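Local coordinates for protein D-mandelate dehydrogenase (Rhodotorula graminis, PDB 2W2K) that probably interconverts D-mandelate and its 2-keto acid, using a nicotinamide cofactor for the hydride transfer, at residues P2-G10 with F23-A32; D114-I125 with A173-A182. One frame throughout, in Å; residues are numbered along the deposited sequence.

How the contacts relate
From the N terminus, the chain runs through strand 5-8, turns over helix 17-26 and returns beside its start as strand 28-31; contact 1 thus closes a short beta-alpha-beta loop at one edge of a five-stranded parallel sheet. Contact 2 opens only after that loop is complete. It bridges a longer excursion, bringing helix 173-185, which follows strand 165-169 of the seven-stranded parallel sheet in the NAD-binding domain, against helix 114-130. The loops follow in series without crossing, and each contact samples one of the two parallel alpha/beta units built by this chain. The centres of contact 1 and contact 2 are about 36 Å apart.

Contact 1 of 2, residues P2-G10 with F23-A32; sequences PRPRVLLLG and FQQKFEVIPA
Glu-28 and Arg-5 hold the charged side of this parallel strand pair. Arg-5 grips the carboxylate side-on, NE to OE1 of Glu-28 at 2.9 Å and NH2 to OE2 at 3.1 Å. The two side chains run alongside each other, yet their flat ends are turned 65° apart: the two oxygens lie close to the guanidinium plane, whereas the nitrogens come from above the carboxylate plane. CD1 of Ile-30 lies over one guanidinium face of Arg-5, 3.5 Å from its CZ. A water donates to both Glu-28 OE1 and Arg-3 O.

Arg-3 reaches back over the end of helix 17-26. Its chain bends at chi3 (-70°), bringing NH1 to Gln-25 O in a weak bond of 3.4 Å, while one guanidinium face lies over the backbone at Phe-27 and Glu-28.

Backbone bonds form the ladder. Glu-28 N gives to Pro-4 O, Val-6 N to Glu-28 O, Ile-30 N to Val-6 O (2.8 Å), Leu-8 N to Ile-30 O and Ala-32 N to Leu-8 O.

Apolar contacts fill the helix-facing side. Pro-4 CB meets Phe-27 CD1 at 3.7 Å, and Val-6 splits its branches, CG2 against the Phe-27 ring and CG1 at the edge of the Phe-23 ring. Leu-8 CB packs on Val-29 CG1 at 3.8 Å.

Together these elements make a beta-alpha-beta unit. Strand 5-8 is flanked on its other side by strand 54-57, strand 28-31 is outermost in the sheet within this chain, and helix 310-330 packs on Phe-23 and Phe-27.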
loop_
_atom_site.group_PDB
_atom_site.type_symbol
_atom_site.label_atom_id
_atom_site.label_comp_id
_atom_site.label_asym_id
_atom_site.label_seq_id
_atom_site.Cartn_x
_atom_site.Cartn_y
_atom_site.Cartn_z
ATOM N N PRO B 2 -6.889 -15.508 -50.291
ATOM C CA PRO B 2 -7.852 -14.672 -49.505
ATOM C C PRO B 2 -7.410 -14.587 -48.049
ATOM O O PRO B 2 -6.423 -15.213 -47.659
ATOM C CB PRO B 2 -9.244 -15.236 -49.605
ATOM N N ARG B 3 -8.159 -13.828 -47.261
ATOM C CA ARG B 3 -7.813 -13.517 -45.864
ATOM C C ARG B 3 -7.608 -14.777 -45.009
ATOM O O ARG B 3 -8.445 -15.691 -45.059
ATOM C CB ARG B 3 -8.930 -12.695 -45.225
ATOM C CG ARG B 3 -9.343 -11.458 -45.998
ATOM C CD ARG B 3 -10.298 -10.601 -45.181
ATOM N NE ARG B 3 -11.603 -11.234 -45.035
ATOM C CZ ARG B 3 -12.549 -10.864 -44.176
ATOM N NH1 ARG B 3 -12.372 -9.830 -43.359
ATOM N NH2 ARG B 3 -13.694 -11.534 -44.137
ATOM N N PRO B 4 -6.522 -14.824 -44.199
ATOM C CA PRO B 4 -6.416 -15.926 -43.220
ATOM C C PRO B 4 -7.575 -15.884 -42.216
ATOM O O PRO B 4 -8.169 -14.815 -41.987
ATOM C CB PRO B 4 -5.087 -15.644 -42.515
ATOM C CG PRO B 4 -4.283 -14.822 -43.552
ATOM C CD PRO B 4 -5.349 -13.927 -44.133
ATOM N N ARG B 5 -7.897 -17.047 -41.638
ATOM C CA ARG B 5 -9.083 -17.228 -40.793
ATOM C C ARG B 5 -8.658 -17.453 -39.315
ATOM O O ARG B 5 -7.697 -18.200 -39.047
ATOM C CB ARG B 5 -9.916 -18.432 -41.322
ATOM C CG ARG B 5 -10.295 -18.324 -42.853
ATOM C CD ARG B 5 -11.184 -19.519 -43.375
ATOM N NE ARG B 5 -12.586 -19.381 -42.975
ATOM C CZ ARG B 5 -13.298 -20.239 -42.234
ATOM N NH1 ARG B 5 -12.782 -21.389 -41.792
ATOM N NH2 ARG B 5 -14.564 -19.945 -41.950
ATOM N N VAL B 6 -9.347 -16.785 -38.376
ATOM C CA VAL B 6 -8.972 -16.753 -36.935
ATOM C C VAL B 6 -10.159 -17.163 -36.030
ATOM O O VAL B 6 -11.224 -16.514 -36.051
ATOM C CB VAL B 6 -8.443 -15.327 -36.525
ATOM C CG1 VAL B 6 -8.005 -15.267 -35.035
ATOM C CG2 VAL B 6 -7.291 -14.859 -37.456
ATOM N N LEU B 7 -9.989 -18.247 -35.250
ATOM C CA LEU B 7 -11.013 -18.671 -34.286
ATOM C C LEU B 7 -10.934 -17.774 -33.036
ATOM O O LEU B 7 -9.871 -17.681 -32.428
ATOM C CB LEU B 7 -10.802 -20.154 -33.876
ATOM C CG LEU B 7 -11.907 -20.735 -32.956
ATOM C CD1 LEU B 7 -13.194 -20.917 -33.756
ATOM C CD2 LEU B 7 -11.458 -22.080 -32.381
ATOM N N LEU B 8 -12.069 -17.168 -32.651
ATOM C CA LEU B 8 -12.183 -16.296 -31.455
ATOM C C LEU B 8 -12.740 -17.075 -30.271
ATOM O O LEU B 8 -13.874 -17.544 -30.341
ATOM C CB LEU B 8 -13.113 -15.098 -31.753
ATOM C CG LEU B 8 -13.455 -14.131 -30.598
ATOM C CD1 LEU B 8 -12.168 -13.517 -29.980
ATOM C CD2 LEU B 8 -14.380 -13.027 -31.061
ATOM N N LEU B 9 -11.935 -17.238 -29.206
ATOM C CA LEU B 9 -12.356 -17.926 -27.982
ATOM C C LEU B 9 -12.976 -16.944 -26.990
ATOM O O LEU B 9 -12.267 -16.162 -26.326
ATOM C CB LEU B 9 -11.187 -18.666 -27.298
ATOM C CG LEU B 9 -10.472 -19.851 -27.951
ATOM C CD1 LEU B 9 -9.390 -20.400 -26.968
ATOM C CD2 LEU B 9 -11.435 -20.965 -28.385
ATOM N N GLY B 10 -14.301 -16.978 -26.893
ATOM C CA GLY B 10 -15.016 -16.049 -26.010
ATOM C C GLY B 10 -15.268 -14.656 -26.582
ATOM O O GLY B 10 -15.318 -14.481 -27.815
ATOM N N PHE B 23 -8.066 -5.416 -37.357
ATOM C CA PHE B 23 -7.877 -6.889 -37.271
ATOM C C PHE B 23 -8.975 -7.599 -38.069
ATOM O O PHE B 23 -8.687 -8.529 -38.827
ATOM C CB PHE B 23 -7.867 -7.355 -35.788
ATOM C CG PHE B 23 -7.272 -8.754 -35.570
ATOM C CD1 PHE B 23 -5.893 -8.925 -35.473
ATOM C CD2 PHE B 23 -8.099 -9.889 -35.445
ATOM C CE1 PHE B 23 -5.329 -10.189 -35.258
ATOM C CE2 PHE B 23 -7.529 -11.197 -35.222
ATOM C CZ PHE B 23 -6.143 -11.333 -35.144
ATOM N N GLN B 24 -10.219 -7.137 -37.922
ATOM C CA GLN B 24 -11.388 -7.772 -38.584
ATOM C C GLN B 24 -11.422 -7.485 -40.099
ATOM O O GLN B 24 -12.114 -8.179 -40.846
ATOM C CB GLN B 24 -12.705 -7.320 -37.949
ATOM C CG GLN B 24 -12.986 -7.868 -36.537
ATOM C CD GLN B 24 -14.211 -7.215 -35.914
ATOM O OE1 GLN B 24 -15.321 -7.759 -35.979
ATOM N NE2 GLN B 24 -14.019 -6.041 -35.314
ATOM N N GLN B 25 -10.661 -6.482 -40.544
ATOM C CA GLN B 25 -10.515 -6.205 -41.993
ATOM C C GLN B 25 -9.475 -7.157 -42.614
ATOM O O GLN B 25 -9.710 -7.760 -43.668
ATOM C CB GLN B 25 -10.134 -4.714 -42.213
ATOM C CG GLN B 25 -10.158 -4.217 -43.700
ATOM C CD GLN B 25 -9.055 -4.804 -44.585
ATOM O OE1 GLN B 25 -9.339 -5.314 -45.681
ATOM N NE2 GLN B 25 -7.789 -4.716 -44.131
ATOM N N LYS B 26 -8.329 -7.293 -41.950
ATOM C CA LYS B 26 -7.234 -8.177 -42.403
ATOM C C LYS B 26 -7.550 -9.694 -42.333
ATOM O O LYS B 26 -7.047 -10.485 -43.160
ATOM C CB LYS B 26 -5.943 -7.870 -41.599
ATOM C CG LYS B 26 -5.347 -6.471 -41.837
ATOM C CD LYS B 26 -4.279 -6.116 -40.780
ATOM C CE LYS B 26 -3.482 -4.860 -41.180
ATOM N NZ LYS B 26 -2.621 -4.358 -40.035
ATOM N N PHE B 27 -8.363 -10.091 -41.352
ATOM C CA PHE B 27 -8.618 -11.523 -41.018
ATOM C C PHE B 27 -10.126 -11.836 -40.946
ATOM O O PHE B 27 -10.903 -11.014 -40.444
ATOM C CB PHE B 27 -8.030 -11.836 -39.626
ATOM C CG PHE B 27 -6.514 -11.796 -39.553
ATOM C CD1 PHE B 27 -5.741 -12.763 -40.207
ATOM C CD2 PHE B 27 -5.857 -10.797 -38.811
ATOM C CE1 PHE B 27 -4.322 -12.731 -40.146
ATOM C CE2 PHE B 27 -4.438 -10.768 -38.730
ATOM C CZ PHE B 27 -3.680 -11.744 -39.405
ATOM N N GLU B 28 -10.550 -13.009 -41.436
ATOM C CA GLU B 28 -11.933 -13.487 -41.186
ATOM C C GLU B 28 -12.017 -14.063 -39.761
ATOM O O GLU B 28 -11.459 -15.135 -39.495
ATOM C CB GLU B 28 -12.363 -14.553 -42.223
ATOM C CG GLU B 28 -13.780 -15.110 -41.979
ATOM C CD GLU B 28 -14.106 -16.328 -42.844
ATOM O OE1 GLU B 28 -13.274 -16.704 -43.694
ATOM O OE2 GLU B 28 -15.180 -16.936 -42.630
ATOM N N VAL B 29 -12.704 -13.353 -38.854
ATOM C CA VAL B 29 -12.811 -13.765 -37.427
ATOM C C VAL B 29 -14.072 -14.592 -37.196
ATOM O O VAL B 29 -15.196 -14.140 -37.506
ATOM C CB VAL B 29 -12.767 -12.526 -36.454
ATOM C CG1 VAL B 29 -12.931 -12.974 -34.954
ATOM C CG2 VAL B 29 -11.426 -11.816 -36.591
ATOM N N ILE B 30 -13.868 -15.811 -36.683
ATOM C CA ILE B 30 -14.927 -16.828 -36.472
ATOM C C ILE B 30 -15.256 -17.005 -34.955
ATOM O O ILE B 30 -14.414 -17.497 -34.199
ATOM C CB ILE B 30 -14.480 -18.224 -37.051
ATOM C CG1 ILE B 30 -13.870 -18.089 -38.474
ATOM C CG2 ILE B 30 -15.639 -19.247 -36.968
ATOM C CD1 ILE B 30 -12.921 -19.269 -38.841
ATOM N N PRO B 31 -16.462 -16.595 -34.495
ATOM C CA PRO B 31 -16.826 -16.888 -33.080
ATOM C C PRO B 31 -16.924 -18.401 -32.760
ATOM O O PRO B 31 -17.602 -19.139 -33.478
ATOM C CB PRO B 31 -18.200 -16.195 -32.911
ATOM C CG PRO B 31 -18.278 -15.209 -34.019
ATOM C CD PRO B 31 -17.521 -15.827 -35.181
ATOM N N ALA B 32 -16.247 -18.869 -31.700
ATOM C CA ALA B 32 -16.330 -20.294 -31.298
ATOM C C ALA B 32 -17.730 -20.673 -30.770
ATOM O O ALA B 32 -18.149 -21.846 -30.854
ATOM C CB ALA B 32 -15.225 -20.647 -30.243
HETATM O O HOH W 1 -11.245 -15.971 -45.559
#

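Contact 2 of 2, residues D114-I125 with A173-A182; sequences DTATSDLALYLI and AIQKEIARKA
Lys-181 and Ser-118 interlock as reciprocal knobs between two helices whose axes cross at -48°. Ser-118 sits among Ile-174, Glu-177, Ile-178 and Lys-181; Lys-181 in turn fits among Thr-115, Ser-118, Asp-119 and Leu-122. The lysine chain, extended beyond CG, carries its ammonium across the opposing helix. There NZ gives to Ser-118 OG at 2.8 Å and to Asp-119 OD1 at 2.7 Å, the latter a salt bridge that meets the aspartate from above its carboxylate plane, the two side chains crossing at about a right angle. A water accepts from the same NZ and donates to Glu-177 OE1, so three partners surround the ammonium of this buried lysine, which probably favours its charged form. Glu-177 itself is held by Arg-180, which takes it side-on with NE and NH2.

Isoleucines fill the other flank. Ile-178 directs CD1 onto Ala-121 CB, a tight 3.5 Å, and CG2 toward Ile-125 CD1 at 4.0 Å. Ile-174 lays CG2 and CD1 against the methyl side of Thr-117, while its CG1 comes 3.6 Å from Asp-114 OD1.

Ala-173 and Ile-174 belong to the NAD(+) site of this protein, though no cofactor is bound to this chain, and Thr-117 and Ala-121 neighbour the further NAD(+)-site residues Gly-307 and Thr-255. Helix 173-185 follows strand 165-169, the placement of the first helix after the glycine-rich turn in a Rossmann fold.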
loop_
_atom_site.group_PDB
_atom_site.type_symbol
_atom_site.label_atom_id
_atom_site.label_comp_id
_atom_site.label_asym_id
_atom_site.label_seq_id
_atom_site.Cartn_x
_atom_site.Cartn_y
_atom_site.Cartn_z
ATOM N N ASP B 114 3.292 -6.435 -15.415
ATOM C CA ASP B 114 4.438 -6.192 -14.471
ATOM C C ASP B 114 4.169 -5.036 -13.486
ATOM O O ASP B 114 4.445 -5.151 -12.284
ATOM C CB ASP B 114 5.767 -5.908 -15.210
ATOM C CG ASP B 114 6.384 -7.158 -15.894
ATOM O OD1 ASP B 114 5.805 -8.258 -15.840
ATOM O OD2 ASP B 114 7.471 -7.015 -16.524
ATOM N N THR B 115 3.616 -3.927 -13.979
ATOM C CA THR B 115 3.340 -2.771 -13.100
ATOM C C THR B 115 2.240 -3.122 -12.068
ATOM O O THR B 115 2.411 -2.887 -10.857
ATOM C CB THR B 115 2.956 -1.511 -13.930
ATOM O OG1 THR B 115 4.112 -1.079 -14.687
ATOM C CG2 THR B 115 2.443 -0.345 -13.009
ATOM N N ALA B 116 1.122 -3.680 -12.551
ATOM C CA ALA B 116 -0.004 -4.033 -11.663
ATOM C C ALA B 116 0.391 -5.058 -10.572
ATOM O O ALA B 116 0.104 -4.837 -9.399
ATOM C CB ALA B 116 -1.251 -4.491 -12.461
ATOM N N THR B 117 1.079 -6.145 -10.947
ATOM C CA THR B 117 1.389 -7.219 -9.984
ATOM C C THR B 117 2.403 -6.732 -8.935
ATOM O O THR B 117 2.248 -7.029 -7.726
ATOM C CB THR B 117 1.889 -8.517 -10.676
ATOM O OG1 THR B 117 0.970 -8.887 -11.710
ATOM C CG2 THR B 117 1.986 -9.697 -9.661
ATOM N N SER B 118 3.419 -5.981 -9.380
ATOM C CA SER B 118 4.414 -5.409 -8.417
ATOM C C SER B 118 3.807 -4.376 -7.432
ATOM O O SER B 118 4.187 -4.354 -6.241
ATOM C CB SER B 118 5.673 -4.857 -9.119
ATOM O OG SER B 118 5.381 -3.757 -9.997
ATOM N N ASP B 119 2.897 -3.519 -7.924
ATOM C CA ASP B 119 2.157 -2.569 -7.051
ATOM C C ASP B 119 1.301 -3.308 -6.005
ATOM O O ASP B 119 1.230 -2.880 -4.835
ATOM C CB ASP B 119 1.227 -1.670 -7.892
ATOM C CG ASP B 119 1.953 -0.490 -8.567
ATOM O OD1 ASP B 119 3.153 -0.251 -8.271
ATOM O OD2 ASP B 119 1.305 0.204 -9.406
ATOM N N LEU B 120 0.614 -4.391 -6.417
ATOM C CA LEU B 120 -0.243 -5.168 -5.472
ATOM C C LEU B 120 0.623 -5.878 -4.418
ATOM O O LEU B 120 0.245 -5.935 -3.237
ATOM C CB LEU B 120 -1.185 -6.171 -6.213
ATOM C CG LEU B 120 -2.403 -6.822 -5.490
ATOM C CD1 LEU B 120 -2.033 -8.056 -4.649
ATOM C CD2 LEU B 120 -3.260 -5.830 -4.642
ATOM N N ALA B 121 1.799 -6.378 -4.812
ATOM C CA ALA B 121 2.743 -6.926 -3.810
ATOM C C ALA B 121 3.218 -5.864 -2.791
ATOM O O ALA B 121 3.319 -6.151 -1.584
ATOM C CB ALA B 121 3.950 -7.613 -4.510
ATOM N N LEU B 122 3.475 -4.638 -3.273
ATOM C CA LEU B 122 3.854 -3.511 -2.393
ATOM C C LEU B 122 2.736 -3.174 -1.385
ATOM O O LEU B 122 3.020 -2.902 -0.204
ATOM C CB LEU B 122 4.269 -2.245 -3.188
ATOM C CG LEU B 122 5.124 -1.225 -2.378
ATOM C CD1 LEU B 122 6.577 -1.730 -2.204
ATOM C CD2 LEU B 122 5.105 0.153 -3.060
ATOM N N TYR B 123 1.475 -3.203 -1.844
ATOM C CA TYR B 123 0.298 -3.063 -0.959
ATOM C C TYR B 123 0.279 -4.122 0.178
ATOM O O TYR B 123 0.067 -3.784 1.366
ATOM C CB TYR B 123 -1.001 -3.129 -1.808
ATOM C CG TYR B 123 -2.307 -3.288 -1.026
ATOM C CD1 TYR B 123 -3.026 -2.165 -0.590
ATOM C CD2 TYR B 123 -2.844 -4.562 -0.758
ATOM C CE1 TYR B 123 -4.245 -2.309 0.114
ATOM C CE2 TYR B 123 -4.060 -4.713 -0.030
ATOM C CZ TYR B 123 -4.747 -3.586 0.392
ATOM O OH TYR B 123 -5.957 -3.722 1.084
ATOM N N LEU B 124 0.491 -5.392 -0.177
ATOM C CA LEU B 124 0.527 -6.474 0.843
ATOM C C LEU B 124 1.710 -6.304 1.833
ATOM O O LEU B 124 1.555 -6.571 3.037
ATOM C CB LEU B 124 0.587 -7.849 0.178
ATOM C CG LEU B 124 -0.573 -8.273 -0.763
ATOM C CD1 LEU B 124 -0.239 -9.614 -1.401
ATOM C CD2 LEU B 124 -1.912 -8.333 0.036
ATOM N N ILE B 125 2.866 -5.855 1.333
ATOM C CA ILE B 125 4.059 -5.554 2.200
ATOM C C ILE B 125 3.750 -4.448 3.227
ATOM O O ILE B 125 4.032 -4.594 4.439
ATOM C CB ILE B 125 5.347 -5.201 1.352
ATOM C CG1 ILE B 125 5.837 -6.441 0.591
ATOM C CG2 ILE B 125 6.492 -4.687 2.267
ATOM C CD1 ILE B 125 6.930 -6.141 -0.535
ATOM N N ALA B 173 11.347 -10.579 -13.652
ATOM C CA ALA B 173 10.906 -9.220 -14.033
ATOM C C ALA B 173 9.989 -8.529 -12.999
ATOM O O ALA B 173 10.207 -7.354 -12.645
ATOM C CB ALA B 173 10.269 -9.235 -15.420
ATOM N N ILE B 174 8.984 -9.261 -12.502
ATOM C CA ILE B 174 8.033 -8.681 -11.529
ATOM C C ILE B 174 8.767 -8.351 -10.232
ATOM O O ILE B 174 8.582 -7.257 -9.691
ATOM C CB ILE B 174 6.780 -9.601 -11.277
ATOM C CG1 ILE B 174 5.860 -9.611 -12.515
ATOM C CG2 ILE B 174 5.975 -9.147 -10.045
ATOM C CD1 ILE B 174 4.799 -10.706 -12.511
ATOM N N GLN B 175 9.579 -9.294 -9.726
ATOM C CA GLN B 175 10.329 -9.056 -8.462
ATOM C C GLN B 175 11.338 -7.888 -8.529
ATOM O O GLN B 175 11.518 -7.158 -7.536
ATOM C CB GLN B 175 11.024 -10.344 -7.975
ATOM C CG GLN B 175 11.547 -10.273 -6.498
ATOM C CD GLN B 175 10.506 -10.763 -5.461
ATOM O OE1 GLN B 175 9.708 -9.966 -4.935
ATOM N NE2 GLN B 175 10.518 -12.069 -5.166
ATOM N N LYS B 176 11.986 -7.695 -9.690
ATOM C CA LYS B 176 12.869 -6.538 -9.882
ATOM C C LYS B 176 12.125 -5.223 -9.653
ATOM O O LYS B 176 12.703 -4.271 -9.086
ATOM C CB LYS B 176 13.577 -6.565 -11.261
ATOM C CG LYS B 176 14.630 -7.689 -11.394
ATOM C CD LYS B 176 15.207 -7.681 -12.840
ATOM C CE LYS B 176 16.300 -8.731 -13.039
ATOM N NZ LYS B 176 16.854 -8.619 -14.441
ATOM N N GLU B 177 10.841 -5.183 -10.034
ATOM C CA GLU B 177 10.006 -3.977 -9.804
ATOM C C GLU B 177 9.516 -3.885 -8.351
ATOM O O GLU B 177 9.506 -2.790 -7.782
ATOM C CB GLU B 177 8.813 -3.925 -10.780
ATOM C CG GLU B 177 9.173 -3.362 -12.177
ATOM C CD GLU B 177 9.541 -1.874 -12.123
ATOM O OE1 GLU B 177 8.614 -1.035 -12.017
ATOM O OE2 GLU B 177 10.756 -1.541 -12.200
ATOM N N ILE B 178 9.085 -5.019 -7.767
ATOM C CA ILE B 178 8.839 -5.087 -6.313
ATOM C C ILE B 178 10.052 -4.503 -5.525
ATOM O O ILE B 178 9.883 -3.599 -4.679
ATOM C CB ILE B 178 8.453 -6.539 -5.806
ATOM C CG1 ILE B 178 7.187 -7.080 -6.521
ATOM C CG2 ILE B 178 8.245 -6.539 -4.266
ATOM C CD1 ILE B 178 6.859 -8.574 -6.187
ATOM N N ALA B 179 11.264 -4.993 -5.835
ATOM C CA ALA B 179 12.493 -4.605 -5.105
ATOM C C ALA B 179 12.871 -3.142 -5.331
ATOM O O ALA B 179 13.327 -2.465 -4.409
ATOM C CB ALA B 179 13.691 -5.538 -5.486
ATOM N N ARG B 180 12.699 -2.653 -6.554
ATOM C CA ARG B 180 12.996 -1.232 -6.860
ATOM C C ARG B 180 12.100 -0.315 -5.989
ATOM O O ARG B 180 12.578 0.664 -5.370
ATOM C CB ARG B 180 12.783 -0.931 -8.353
ATOM C CG ARG B 180 13.175 0.516 -8.770
ATOM C CD ARG B 180 12.852 0.841 -10.238
ATOM N NE ARG B 180 11.426 0.801 -10.535
ATOM C CZ ARG B 180 10.542 1.748 -10.192
ATOM N NH1 ARG B 180 10.919 2.848 -9.542
ATOM N NH2 ARG B 180 9.272 1.593 -10.504
ATOM N N LYS B 181 10.816 -0.649 -5.934
ATOM C CA LYS B 181 9.846 0.143 -5.158
ATOM C C LYS B 181 10.094 0.023 -3.629
ATOM O O LYS B 181 10.067 1.031 -2.912
ATOM C CB LYS B 181 8.410 -0.230 -5.580
ATOM C CG LYS B 181 8.054 0.191 -7.043
ATOM C CD LYS B 181 6.735 -0.503 -7.532
ATOM C CE LYS B 181 6.523 -0.220 -9.007
ATOM N NZ LYS B 181 5.394 -0.983 -9.622
ATOM N N ALA B 182 10.385 -1.191 -3.154
ATOM C CA ALA B 182 10.631 -1.423 -1.720
ATOM C C ALA B 182 11.959 -0.826 -1.215
ATOM O O ALA B 182 12.004 -0.302 -0.091
ATOM C CB ALA B 182 10.569 -2.934 -1.390
HETATM O O HOH W 2 6.018 -0.307 -12.428
#